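Local coordinates for protein putative ABC transporter subunit, substrate-binding component (Rhodopseudomonas palustris, PDB 4EVR) that holds benzoate between its two lobes and probably captures such aromatic acids for uptake as the substrate-binding component of an ABC transporter, at residues T89-V94 against W159-G164; V155-K160 against I186-P191; V210-S215 against G239-G244. All blocks are in the same frame, centred on the assembly; numbering follows the deposited sequence.

Interaction 1. Residues T89-V94 against W159-G164. With BEZ (benzoic acid), chain B.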
loop_
_atom_site.group_PDB
_atom_site.type_symbol
_atom_site.label_atom_id
_atom_site.label_comp_id
_atom_site.label_asym_id
_atom_site.label_seq_id
_atom_site.Cartn_x
_atom_site.Cartn_y
_atom_site.Cartn_z
ATOM N N THR A 89 1.092 9.130 -2.016
ATOM C CA THR A 89 -0.336 9.102 -1.729
ATOM C C THR A 89 -0.792 7.652 -1.892
ATOM O O THR A 89 0.033 6.741 -1.899
ATOM C CB THR A 89 -1.091 10.092 -2.622
ATOM O OG1 THR A 89 -2.471 10.041 -2.194
ATOM C CG2 THR A 89 -0.950 9.778 -4.034
ATOM N N VAL A 90 -2.070 7.451 -1.933
ATOM C CA VAL A 90 -2.665 6.114 -2.057
ATOM C C VAL A 90 -2.771 5.647 -3.521
ATOM O O VAL A 90 -2.363 4.530 -3.774
ATOM C CB VAL A 90 -4.044 6.048 -1.374
ATOM C CG1 VAL A 90 -4.790 4.795 -1.727
ATOM C CG2 VAL A 90 -3.884 6.200 0.101
ATOM N N HIS A 91 -3.355 6.452 -4.428
ATOM C CA HIS A 91 -3.661 6.068 -5.806
ATOM C C HIS A 91 -2.415 6.216 -6.677
ATOM O O HIS A 91 -1.809 7.274 -6.728
ATOM C CB HIS A 91 -4.836 6.905 -6.337
ATOM C CG HIS A 91 -5.335 6.610 -7.715
ATOM N ND1 HIS A 91 -4.572 6.874 -8.833
ATOM C CD2 HIS A 91 -6.543 6.141 -8.109
ATOM C CE1 HIS A 91 -5.361 6.599 -9.869
ATOM N NE2 HIS A 91 -6.579 6.220 -9.462
ATOM N N SER A 92 -2.005 5.126 -7.314
ATOM C CA SER A 92 -0.774 5.109 -8.140
ATOM C C SER A 92 -0.739 6.145 -9.269
ATOM O O SER A 92 0.351 6.559 -9.654
ATOM C CB SER A 92 -0.568 3.738 -8.772
ATOM O OG SER A 92 0.066 2.807 -7.917
ATOM N N GLY A 93 -1.873 6.512 -9.846
ATOM C CA GLY A 93 -1.863 7.529 -10.925
ATOM C C GLY A 93 -1.581 8.896 -10.335
ATOM O O GLY A 93 -0.695 9.616 -10.781
ATOM N N VAL A 94 -2.226 9.205 -9.211
ATOM C CA VAL A 94 -1.973 10.452 -8.539
ATOM C C VAL A 94 -0.480 10.487 -8.113
ATOM O O VAL A 94 0.196 11.491 -8.341
ATOM C CB VAL A 94 -2.884 10.656 -7.325
ATOM C CG1 VAL A 94 -2.519 11.927 -6.570
ATOM C CG2 VAL A 94 -4.372 10.639 -7.690
ATOM N N TRP A 159 -9.736 -2.592 -11.353
ATOM C CA TRP A 159 -9.984 -1.270 -11.946
ATOM C C TRP A 159 -8.957 -0.963 -13.056
ATOM O O TRP A 159 -7.771 -1.408 -12.999
ATOM C CB TRP A 159 -9.898 -0.190 -10.867
ATOM C CG TRP A 159 -11.134 -0.104 -10.005
ATOM C CD1 TRP A 159 -12.417 0.021 -10.432
ATOM C CD2 TRP A 159 -11.172 0.066 -8.582
ATOM N NE1 TRP A 159 -13.246 0.302 -9.369
ATOM C CE2 TRP A 159 -12.504 0.331 -8.223
ATOM C CE3 TRP A 159 -10.189 0.048 -7.568
ATOM C CZ2 TRP A 159 -12.901 0.507 -6.882
ATOM C CZ3 TRP A 159 -10.558 0.295 -6.277
ATOM C CH2 TRP A 159 -11.906 0.503 -5.931
ATOM N N LYS A 160 -9.417 -0.208 -14.071
ATOM C CA LYS A 160 -8.596 0.206 -15.242
ATOM C C LYS A 160 -7.700 1.393 -14.918
ATOM O O LYS A 160 -7.982 2.552 -15.279
ATOM C CB LYS A 160 -9.466 0.540 -16.428
ATOM C CG LYS A 160 -8.712 0.468 -17.743
ATOM C CD LYS A 160 -9.701 0.587 -18.937
ATOM C CE LYS A 160 -9.063 0.366 -20.286
ATOM N NZ LYS A 160 -7.934 1.295 -20.524
ATOM N N TYR A 161 -6.660 1.134 -14.125
ATOM C CA TYR A 161 -5.664 2.158 -13.895
ATOM C C TYR A 161 -4.346 1.455 -13.578
ATOM O O TYR A 161 -4.324 0.254 -13.423
ATOM C CB TYR A 161 -6.113 3.223 -12.874
ATOM C CG TYR A 161 -5.942 2.862 -11.428
ATOM C CD1 TYR A 161 -4.928 3.440 -10.653
ATOM C CD2 TYR A 161 -6.892 2.076 -10.767
ATOM C CE1 TYR A 161 -4.801 3.146 -9.291
ATOM C CE2 TYR A 161 -6.776 1.787 -9.405
ATOM C CZ TYR A 161 -5.764 2.375 -8.656
ATOM O OH TYR A 161 -5.583 2.018 -7.317
ATOM N N ALA A 162 -3.271 2.186 -13.483
ATOM C CA ALA A 162 -1.891 1.606 -13.289
ATOM C C ALA A 162 -1.772 0.555 -12.190
ATOM O O ALA A 162 -1.134 -0.464 -12.428
ATOM C CB ALA A 162 -0.897 2.720 -12.993
ATOM N N ALA A 163 -2.386 0.747 -11.015
ATOM C CA ALA A 163 -2.272 -0.274 -9.977
ATOM C C ALA A 163 -2.924 -1.602 -10.337
ATOM O O ALA A 163 -2.299 -2.631 -10.111
ATOM C CB ALA A 163 -2.819 0.226 -8.686
ATOM N N GLY A 164 -4.141 -1.594 -10.904
ATOM C CA GLY A 164 -4.760 -2.836 -11.321
ATOM C C GLY A 164 -3.932 -3.505 -12.389
ATOM O O GLY A 164 -3.621 -4.676 -12.304
HETATM C C BEZ B . -2.459 1.958 -5.763
HETATM O O1 BEZ B . -1.197 1.950 -5.874
HETATM O O2 BEZ B . -3.218 2.629 -6.516
HETATM C C1 BEZ B . -3.124 1.255 -4.625
HETATM C C2 BEZ B . -4.369 1.701 -4.151
HETATM C C3 BEZ B . -4.985 1.050 -3.084
HETATM C C4 BEZ B . -4.337 -0.079 -2.563
HETATM C C5 BEZ B . -3.094 -0.516 -3.050
HETATM C C6 BEZ B . -2.463 0.152 -4.063
#

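Interaction 2. Residues V155-K160 against I186-P191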
loop_
_atom_site.group_PDB
_atom_site.type_symbol
_atom_site.label_atom_id
_atom_site.label_comp_id
_atom_site.label_asym_id
_atom_site.label_seq_id
_atom_site.Cartn_x
_atom_site.Cartn_y
_atom_site.Cartn_z
ATOM N N VAL A 155 -9.484 -16.022 -13.741
ATOM C CA VAL A 155 -10.067 -14.818 -14.287
ATOM C C VAL A 155 -9.575 -13.714 -13.379
ATOM O O VAL A 155 -9.634 -13.907 -12.176
ATOM C CB VAL A 155 -11.627 -14.869 -14.347
ATOM C CG1 VAL A 155 -12.240 -13.479 -14.486
ATOM C CG2 VAL A 155 -12.085 -15.774 -15.466
ATOM N N THR A 156 -9.056 -12.595 -13.917
ATOM C CA THR A 156 -8.667 -11.436 -13.073
ATOM C C THR A 156 -9.763 -10.367 -13.155
ATOM O O THR A 156 -10.513 -10.285 -14.158
ATOM C CB THR A 156 -7.298 -10.873 -13.444
ATOM O OG1 THR A 156 -7.393 -10.132 -14.658
ATOM C CG2 THR A 156 -6.236 -11.979 -13.573
ATOM N N VAL A 157 -9.937 -9.613 -12.082
ATOM C CA VAL A 157 -10.928 -8.542 -12.052
ATOM C C VAL A 157 -10.293 -7.358 -11.306
ATOM O O VAL A 157 -9.857 -7.524 -10.178
ATOM C CB VAL A 157 -12.292 -8.882 -11.421
ATOM C CG1 VAL A 157 -13.317 -7.743 -11.722
ATOM C CG2 VAL A 157 -12.810 -10.178 -11.928
ATOM N N THR A 158 -10.286 -6.170 -11.888
ATOM C CA THR A 158 -9.745 -5.002 -11.180
ATOM C C THR A 158 -10.217 -3.721 -11.847
ATOM O O THR A 158 -10.942 -3.769 -12.816
ATOM C CB THR A 158 -8.188 -5.063 -11.140
ATOM O OG1 THR A 158 -7.676 -4.087 -10.247
ATOM C CG2 THR A 158 -7.566 -4.889 -12.460
ATOM N N TRP A 159 -9.736 -2.592 -11.353
ATOM C CA TRP A 159 -9.984 -1.270 -11.946
ATOM C C TRP A 159 -8.957 -0.963 -13.056
ATOM O O TRP A 159 -7.771 -1.408 -12.999
ATOM C CB TRP A 159 -9.898 -0.190 -10.867
ATOM C CG TRP A 159 -11.134 -0.104 -10.005
ATOM C CD1 TRP A 159 -12.417 0.021 -10.432
ATOM C CD2 TRP A 159 -11.172 0.066 -8.582
ATOM N NE1 TRP A 159 -13.246 0.302 -9.369
ATOM C CE2 TRP A 159 -12.504 0.331 -8.223
ATOM C CE3 TRP A 159 -10.189 0.048 -7.568
ATOM C CZ2 TRP A 159 -12.901 0.507 -6.882
ATOM C CZ3 TRP A 159 -10.558 0.295 -6.277
ATOM C CH2 TRP A 159 -11.906 0.503 -5.931
ATOM N N LYS A 160 -9.417 -0.208 -14.071
ATOM C CA LYS A 160 -8.596 0.206 -15.242
ATOM C C LYS A 160 -7.700 1.393 -14.918
ATOM O O LYS A 160 -7.982 2.552 -15.279
ATOM C CB LYS A 160 -9.466 0.540 -16.428
ATOM C CG LYS A 160 -8.712 0.468 -17.743
ATOM C CD LYS A 160 -9.701 0.587 -18.937
ATOM C CE LYS A 160 -9.063 0.366 -20.286
ATOM N NZ LYS A 160 -7.934 1.295 -20.524
ATOM N N ILE A 186 -10.770 -8.999 -16.648
ATOM C CA ILE A 186 -11.928 -8.067 -16.609
ATOM C C ILE A 186 -11.500 -6.752 -15.984
ATOM O O ILE A 186 -10.872 -6.769 -14.907
ATOM C CB ILE A 186 -13.122 -8.672 -15.825
ATOM C CG1 ILE A 186 -13.552 -10.040 -16.421
ATOM C CG2 ILE A 186 -14.300 -7.681 -15.793
ATOM C CD1 ILE A 186 -14.560 -10.777 -15.666
ATOM N N THR A 187 -11.864 -5.592 -16.616
ATOM C CA THR A 187 -11.498 -4.296 -16.001
ATOM C C THR A 187 -12.736 -3.437 -15.967
ATOM O O THR A 187 -13.595 -3.532 -16.843
ATOM C CB THR A 187 -10.346 -3.584 -16.716
ATOM O OG1 THR A 187 -10.793 -3.259 -18.034
ATOM C CG2 THR A 187 -9.113 -4.427 -16.783
ATOM N N ILE A 188 -12.827 -2.639 -14.941
ATOM C CA ILE A 188 -13.924 -1.701 -14.690
ATOM C C ILE A 188 -13.301 -0.347 -14.553
ATOM O O ILE A 188 -12.219 -0.237 -13.972
ATOM C CB ILE A 188 -14.616 -2.193 -13.376
ATOM C CG1 ILE A 188 -15.412 -3.481 -13.714
ATOM C CG2 ILE A 188 -15.587 -1.178 -12.801
ATOM C CD1 ILE A 188 -15.636 -4.267 -12.526
ATOM N N ALA A 189 -13.930 0.688 -15.049
ATOM C CA ALA A 189 -13.341 2.009 -14.916
ATOM C C ALA A 189 -13.259 2.405 -13.459
ATOM O O ALA A 189 -14.207 2.166 -12.692
ATOM C CB ALA A 189 -14.175 3.026 -15.661
ATOM N N PHE A 190 -12.132 3.024 -13.016
ATOM C CA PHE A 190 -12.039 3.502 -11.655
ATOM C C PHE A 190 -12.897 4.714 -11.405
ATOM O O PHE A 190 -12.899 5.599 -12.273
ATOM C CB PHE A 190 -10.581 3.872 -11.373
ATOM C CG PHE A 190 -10.411 4.331 -9.947
ATOM C CD1 PHE A 190 -10.228 3.407 -8.916
ATOM C CD2 PHE A 190 -10.366 5.676 -9.633
ATOM C CE1 PHE A 190 -10.031 3.836 -7.606
ATOM C CE2 PHE A 190 -10.144 6.085 -8.360
ATOM C CZ PHE A 190 -9.980 5.174 -7.342
ATOM N N PRO A 191 -13.619 4.875 -10.268
ATOM C CA PRO A 191 -13.799 3.999 -9.117
ATOM C C PRO A 191 -15.151 3.295 -9.174
ATOM O O PRO A 191 -15.794 3.168 -8.136
ATOM C CB PRO A 191 -13.748 4.989 -7.979
ATOM C CG PRO A 191 -14.476 6.207 -8.558
ATOM C CD PRO A 191 -14.367 6.122 -10.048
HETATM O O HOH W 1 -8.225 -7.604 -14.856
HETATM O O HOH W 2 -10.480 3.967 -15.169
#

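Interaction 3. Residues V210-S215 against G239-G244. With BEZ (benzoic acid), chain B.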
loop_
_atom_site.group_PDB
_atom_site.type_symbol
_atom_site.label_atom_id
_atom_site.label_comp_id
_atom_site.label_asym_id
_atom_site.label_seq_id
_atom_site.Cartn_x
_atom_site.Cartn_y
_atom_site.Cartn_z
ATOM N N VAL A 210 -10.520 -16.729 -8.903
ATOM C CA VAL A 210 -10.595 -15.330 -9.265
ATOM C C VAL A 210 -9.519 -14.570 -8.470
ATOM O O VAL A 210 -9.382 -14.785 -7.263
ATOM C CB VAL A 210 -12.005 -14.733 -8.993
ATOM C CG1 VAL A 210 -11.977 -13.223 -9.135
ATOM C CG2 VAL A 210 -13.019 -15.347 -9.940
ATOM N N TYR A 211 -8.754 -13.734 -9.166
ATOM C CA TYR A 211 -7.752 -12.819 -8.608
ATOM C C TYR A 211 -8.315 -11.466 -8.795
ATOM O O TYR A 211 -8.531 -11.086 -9.939
ATOM C CB TYR A 211 -6.448 -12.979 -9.353
ATOM C CG TYR A 211 -5.380 -12.007 -8.973
ATOM C CD1 TYR A 211 -4.542 -12.254 -7.898
ATOM C CD2 TYR A 211 -5.188 -10.842 -9.699
ATOM C CE1 TYR A 211 -3.515 -11.367 -7.563
ATOM C CE2 TYR A 211 -4.179 -9.935 -9.364
ATOM C CZ TYR A 211 -3.320 -10.222 -8.316
ATOM O OH TYR A 211 -2.260 -9.386 -8.026
ATOM N N ALA A 212 -8.587 -10.739 -7.712
ATOM C CA ALA A 212 -9.166 -9.435 -7.764
ATOM C C ALA A 212 -8.298 -8.432 -7.033
ATOM O O ALA A 212 -7.815 -8.734 -5.945
ATOM C CB ALA A 212 -10.535 -9.415 -7.108
ATOM N N PHE A 213 -8.102 -7.266 -7.624
ATOM C CA PHE A 213 -7.570 -6.139 -6.899
ATOM C C PHE A 213 -8.661 -5.066 -6.826
ATOM O O PHE A 213 -9.076 -4.445 -7.849
ATOM C CB PHE A 213 -6.261 -5.574 -7.474
ATOM C CG PHE A 213 -5.914 -4.216 -6.854
ATOM C CD1 PHE A 213 -5.772 -4.082 -5.482
ATOM C CD2 PHE A 213 -6.005 -3.029 -7.610
ATOM C CE1 PHE A 213 -5.549 -2.823 -4.899
ATOM C CE2 PHE A 213 -5.857 -1.790 -7.013
ATOM C CZ PHE A 213 -5.703 -1.678 -5.662
ATOM N N PHE A 214 -9.093 -4.811 -5.600
ATOM C CA PHE A 214 -9.930 -3.663 -5.223
ATOM C C PHE A 214 -9.416 -3.268 -3.837
ATOM O O PHE A 214 -8.718 -4.046 -3.212
ATOM C CB PHE A 214 -11.442 -3.934 -5.225
ATOM C CG PHE A 214 -11.980 -4.246 -6.603
ATOM C CD1 PHE A 214 -12.194 -3.242 -7.525
ATOM C CD2 PHE A 214 -12.257 -5.550 -6.978
ATOM C CE1 PHE A 214 -12.656 -3.542 -8.804
ATOM C CE2 PHE A 214 -12.722 -5.837 -8.249
ATOM C CZ PHE A 214 -12.895 -4.825 -9.153
ATOM N N SER A 215 -9.786 -2.099 -3.357
ATOM C CA SER A 215 -9.425 -1.702 -2.016
ATOM C C SER A 215 -10.467 -0.676 -1.535
ATOM O O SER A 215 -11.167 -0.116 -2.331
ATOM C CB SER A 215 -8.024 -1.115 -1.994
ATOM O OG SER A 215 -7.508 -1.139 -0.682
ATOM N N GLY A 239 -3.491 -8.440 -0.556
ATOM C CA GLY A 239 -4.166 -8.182 0.707
ATOM C C GLY A 239 -4.974 -6.965 0.860
ATOM O O GLY A 239 -5.771 -6.857 1.785
ATOM N N PHE A 240 -4.736 -6.018 -0.011
ATOM C CA PHE A 240 -5.554 -4.795 -0.020
ATOM C C PHE A 240 -7.010 -5.141 -0.247
ATOM O O PHE A 240 -7.894 -4.344 0.122
ATOM C CB PHE A 240 -5.079 -3.893 -1.168
ATOM C CG PHE A 240 -3.594 -3.821 -1.268
ATOM C CD1 PHE A 240 -2.848 -3.283 -0.251
ATOM C CD2 PHE A 240 -2.932 -4.366 -2.346
ATOM C CE1 PHE A 240 -1.495 -3.288 -0.303
ATOM C CE2 PHE A 240 -1.556 -4.327 -2.415
ATOM C CZ PHE A 240 -0.848 -3.869 -1.366
ATOM N N LEU A 241 -7.293 -6.305 -0.853
ATOM C CA LEU A 241 -8.709 -6.708 -1.075
ATOM C C LEU A 241 -9.449 -6.912 0.237
ATOM O O LEU A 241 -10.639 -6.708 0.257
ATOM C CB LEU A 241 -8.705 -7.994 -1.903
ATOM C CG LEU A 241 -10.076 -8.598 -2.251
ATOM C CD1 LEU A 241 -10.867 -7.671 -3.142
ATOM C CD2 LEU A 241 -9.895 -9.957 -2.796
ATOM N N THR A 242 -8.749 -7.284 1.333
ATOM C CA THR A 242 -9.414 -7.491 2.619
ATOM C C THR A 242 -8.986 -6.574 3.682
ATOM O O THR A 242 -9.734 -6.447 4.665
ATOM C CB THR A 242 -9.212 -8.979 3.103
ATOM O OG1 THR A 242 -7.814 -9.257 3.119
ATOM C CG2 THR A 242 -9.893 -9.980 2.124
ATOM N N ASP A 243 -7.723 -5.945 3.624
ATOM C CA ASP A 243 -7.324 -5.196 4.793
ATOM C C ASP A 243 -8.201 -3.998 5.089
ATOM O O ASP A 243 -8.425 -3.180 4.230
ATOM C CB ASP A 243 -5.857 -4.751 4.671
ATOM C CG ASP A 243 -4.961 -5.615 5.525
ATOM O OD1 ASP A 243 -5.062 -6.863 5.421
ATOM O OD2 ASP A 243 -4.168 -5.055 6.305
ATOM N N GLY A 244 -8.623 -3.876 6.345
ATOM C CA GLY A 244 -9.465 -2.789 6.805
ATOM C C GLY A 244 -10.942 -3.083 6.703
ATOM O O GLY A 244 -11.744 -2.480 7.400
HETATM C C BEZ B . -2.459 1.958 -5.763
HETATM O O1 BEZ B . -1.197 1.950 -5.874
HETATM O O2 BEZ B . -3.218 2.629 -6.516
HETATM C C1 BEZ B . -3.124 1.255 -4.625
HETATM C C2 BEZ B . -4.369 1.701 -4.151
HETATM C C3 BEZ B . -4.985 1.050 -3.084
HETATM C C4 BEZ B . -4.337 -0.079 -2.563
HETATM C C5 BEZ B . -3.094 -0.516 -3.050
HETATM C C6 BEZ B . -2.463 0.152 -4.063
HETATM O O HOH W 3 -8.976 -2.163 1.441
#

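Interaction 1. Residues T89-V94 against W159-G164
H91 and Y161 meet ring against ring where the two lobes of the protein close on benzoate, an instructive case of a stack between lobes built into a ligand site. The rings form an offset stack, their centroids 4.1 Å apart and their planes inclined by 19°. Y161 can be followed outward from CB. Its first torsion sets CG between the backbone N and the carbonyl carbon (chi1 82°), which lays the ring against H91. CG lies near H91 NE2 and CD1 comes closest to the imidazole, 3.3 Å from H91 CE1. CE1 sits over the centre of the H91 ring and also approaches a benzoate oxygen, O2, while CZ is 3.3 Å from that same oxygen. On the other branch, CE2 packs on F190 CD1. At the tip, Y161 OH donates to BEZ O2 over 2.6 Å, and the hydroxyl is also bonded to Y29 OH. On the face away from H91, A163 N sits above the rim of the ring.

S92 supplies the other lobe's grip. Its N donates to BEZ O2 at 2.9 Å, so this oxygen takes one bond from each lobe, and its OG donates to BEZ O1 at 2.6 Å; G115 N adds a further bond. H91 is the N-cap of helix 92-105: with CG anti to the backbone N (chi1 -177°), ND1 accepts from G93 N at 2.9 Å and weakly from V94 N, which fixes the imidazole against the helix start. The carboxylate therefore lies at the first turn of this helix, whose dipole would be expected to stabilise a negative charge. Together these features mark the ligand cleft of a closed periplasmic binding protein, where helix N-termini and loops from two lobes enclose the ligand's acid group.

Interaction 2. Residues V155-K160 against I186-P191
V157 pairs with I186, T158 with T187 and W159 with I188, joining strands 153-159 and 181-188, the two parallel strands of a beta-alpha-beta crossover through helix 162-177. The backbone bonds alternate regularly: T156 O takes I186 N, I186 O takes T158 N, T158 O takes I188 N, and I188 O takes K160 N at 2.8 Å. CA-H...O contacts lie between them.

Apolar packing covers the face that carries V157 and I188. CD1 of I186 reaches V155 CG1 at 3.8 Å, and V157 runs alongside I186, pointing the same way, under helix 196-205.

Aromatic contacts take over where the strands end. The edge of F190 stands on the face of W159 with planes at 81°, its CD1 3.5 Å from W159 CD2, while F190 CA lies over the five-membered ring. The indole nitrogen NE1 is bonded to D192 O, which fixes the rotation of the ring. An alanine in place of W159 would probably leave the F190 edge without the face it stands on and D192 O without its indole donor.

Two waters add bridges: one joins T156 OG1, also hydrogen-bonded to D185 OD1, to I186 O, and another donates to K160 O while accepting from F190 N at 2.9 Å.

Interaction 3. Residues V210-S215 against G239-G244
F240 meets F213 through its CB, which lies in the plane of the F213 ring at its edge, 3.9 Å from CE1. F240 belongs to the 3-10 turn 239-241, whose opening carbonyl, G239 O, accepts from both T242 N and D243 N and so closes the turn. With CG anti to the carbonyl carbon (chi1 -43°), the F240 ring leads away from 210-215 and lies against benzoate, whose C5 sits over the ring centre, 3.8 Å from F240 CG. F213 presents its edge to the same ligand, CZ lying 3.7 Å from BEZ C4.

The turn follows strand 235-238, the parallel neighbour of strand 209-213, so both segments lie at the C-terminal ends of neighbouring strands of one sheet, the usual place for binding loops in a Rossmann-like lobe. L241 comes next. Its CA-H points to F214 O, 3.4 Å from CA, and its CD1 packs on the CB atoms of A212 and F214. CD2 lies 4.0 Å from A212 O, a carbonyl oxygen buried here without a polar partner. Beyond T242, the backbone O of D243 is joined to S215 by water: one molecule accepts from S215 OG at 2.8 Å and donates to both F240 O and D243 O. The D243 carboxylate itself turns to R348, in a salt bridge through OD1, and to V288 N through OD2.

How the interactions relate
Interaction 3 is fully buried, whereas interaction 1 is partly buried in the cleft and interaction 2 reaches the surface. Interactions 2 and 3 share one sheet, because strands 153-159 and 209-213 are neighbours: T158 OG1 lies at hydrogen-bonding distance from F213 O, and the W159 ring packs on F214. Interaction 1 instead spans the cleft between lobes, and its chain continues directly from the strand of interaction 2. The chemistry changes accordingly. In interaction 2 regular backbone bonds dominate; interaction 3 relies on apolar packing and a water bridge; across the cleft, a ring stack and shared carboxylate join 89-94 to 159-164. Interaction 1 serves the ligand's acid end, while interaction 3 offers aromatic surfaces to its ring.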